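Local coordinates for putative aminomethyltransferase (Leptospirillum rubarum, PDB 3TTG), which is probably a folate-binding relative of the glycine cleavage T-protein, inferred to act as an aminomethyltransferase, at residues F80-P83 and I87-D90. Numbering follows the deposited sequence.
Sequences FLNP and ILFD
Leu88 holds CG anti to its own carbonyl carbon (chi1 -61°), which lays its isobutyl group over the backbone of Leu81 and Asn82 on the opposite strand of a beta hairpin, where a classic beta bulge sets Leu88 and Phe89 together against Phe80. The hairpin joins strands 75-81 and 87-96 at the margin of an antiparallel sheet in the folate-binding domain.

Phe80 O is gripped twice. Leu88 N reaches it at 2.9 Å, approaching almost end-on to the carbonyl, with a C=O...N angle of 164°. Phe89 N comes to the same Phe80 O at 3.2 Å, in the carbonyl plane and on a lone pair. In return Phe80 N gives a 2.9 Å bond to Phe89 O, tilted 30° from that carbonyl's plane, which closes the Phe80-Phe89 hydrogen-bonded pair. Their two side chains leave on one face of the sheet, CB to CB, and each ring meets Phe112 of helix 109-118 edge-to-face.

Within the bulge Leu88 points toward the first strand. Its CB lies 3.3 Å from Phe80 O, while CG and CD1 rest alongside the Asn82 backbone N and CD1 also meets Asn82 CB at 4.0 Å. With an alanine here the methyls are gone, and a gap would probably open beside Asn82, leaving its CB without CD1 and CD2 to pack on. Asn82 OD1 accepts a hydrogen bond from Arg86 N, within the turn.

Beyond the bulge, Leu81 and Ile87 form a non-hydrogen-bonded pair whose side chains diverge at their roots. Even so, the Leu81 end swings back, placing methyl CD2 3.9 Å from Ile87 CA and 4.1 Å from Ile87 CG1.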
loop_
_atom_site.group_PDB
_atom_site.type_symbol
_atom_site.label_atom_id
_atom_site.label_comp_id
_atom_site.label_asym_id
_atom_site.label_seq_id
_atom_site.Cartn_x
_atom_site.Cartn_y
_atom_site.Cartn_z
ATOM N N PHE A 80 -7.102 -5.397 8.773
ATOM C CA PHE A 80 -7.441 -5.795 10.140
ATOM C C PHE A 80 -8.271 -4.664 10.657
ATOM O O PHE A 80 -7.797 -3.517 10.777
ATOM C CB PHE A 80 -6.206 -6.089 10.986
ATOM C CG PHE A 80 -5.442 -7.288 10.481
ATOM C CD1 PHE A 80 -5.602 -8.528 11.072
ATOM C CD2 PHE A 80 -4.682 -7.207 9.319
ATOM C CE1 PHE A 80 -4.950 -9.633 10.576
ATOM C CE2 PHE A 80 -4.045 -8.316 8.818
ATOM C CZ PHE A 80 -4.197 -9.518 9.429
ATOM N N LEU A 81 -9.532 -4.940 10.849
ATOM C CA LEU A 81 -10.468 -3.889 11.260
ATOM C C LEU A 81 -10.841 -3.956 12.693
ATOM O O LEU A 81 -10.665 -4.979 13.316
ATOM C CB LEU A 81 -11.748 -4.006 10.424
ATOM C CG LEU A 81 -11.554 -4.154 8.889
ATOM C CD1 LEU A 81 -12.861 -4.400 8.189
ATOM C CD2 LEU A 81 -10.908 -2.956 8.279
ATOM N N ASN A 82 -11.388 -2.843 13.217
ATOM C CA ASN A 82 -11.979 -2.815 14.530
ATOM C C ASN A 82 -13.436 -3.286 14.367
ATOM O O ASN A 82 -13.892 -3.406 13.235
ATOM C CB ASN A 82 -11.826 -1.416 15.151
ATOM C CG ASN A 82 -12.675 -0.320 14.582
ATOM O OD1 ASN A 82 -13.631 -0.529 13.829
ATOM N ND2 ASN A 82 -12.369 0.866 14.991
ATOM N N PRO A 83 -14.201 -3.463 15.453
ATOM C CA PRO A 83 -15.595 -3.947 15.343
ATOM C C PRO A 83 -16.567 -3.075 14.497
ATOM O O PRO A 83 -17.604 -3.569 14.007
ATOM C CB PRO A 83 -16.033 -3.952 16.809
ATOM C CG PRO A 83 -14.779 -4.258 17.548
ATOM C CD PRO A 83 -13.779 -3.414 16.875
ATOM N N ILE A 87 -10.296 0.851 9.658
ATOM C CA ILE A 87 -9.003 0.241 9.389
ATOM C C ILE A 87 -8.036 0.453 10.548
ATOM O O ILE A 87 -7.702 1.585 10.859
ATOM C CB ILE A 87 -8.390 0.814 8.085
ATOM C CG1 ILE A 87 -9.288 0.521 6.795
ATOM C CG2 ILE A 87 -6.904 0.325 7.896
ATOM C CD1 ILE A 87 -8.860 1.410 5.636
ATOM N N LEU A 88 -7.484 -0.633 11.082
ATOM C CA LEU A 88 -6.427 -0.553 12.087
ATOM C C LEU A 88 -5.129 -0.788 11.439
ATOM O O LEU A 88 -4.194 -0.064 11.701
ATOM C CB LEU A 88 -6.614 -1.571 13.218
ATOM C CG LEU A 88 -7.902 -1.445 14.033
ATOM C CD1 LEU A 88 -7.972 -2.539 15.078
ATOM C CD2 LEU A 88 -7.988 -0.042 14.727
ATOM N N PHE A 89 -5.038 -1.814 10.593
ATOM C CA PHE A 89 -3.814 -2.146 9.835
ATOM C C PHE A 89 -4.155 -2.716 8.476
ATOM O O PHE A 89 -5.245 -3.205 8.259
ATOM C CB PHE A 89 -2.973 -3.224 10.612
ATOM C CG PHE A 89 -2.676 -2.903 12.053
ATOM C CD1 PHE A 89 -1.640 -2.031 12.387
ATOM C CD2 PHE A 89 -3.480 -3.397 13.073
ATOM C CE1 PHE A 89 -1.447 -1.621 13.695
ATOM C CE2 PHE A 89 -3.248 -3.024 14.415
ATOM C CZ PHE A 89 -2.279 -2.095 14.708
ATOM N N ASP A 90 -3.180 -2.716 7.574
ATOM C CA ASP A 90 -3.229 -3.495 6.366
ATOM C C ASP A 90 -2.063 -4.497 6.498
ATOM O O ASP A 90 -1.234 -4.344 7.366
ATOM C CB ASP A 90 -3.194 -2.661 5.073
ATOM C CG ASP A 90 -1.873 -1.962 4.775
ATOM O OD1 ASP A 90 -0.969 -2.056 5.586
ATOM O OD2 ASP A 90 -1.719 -1.440 3.676
#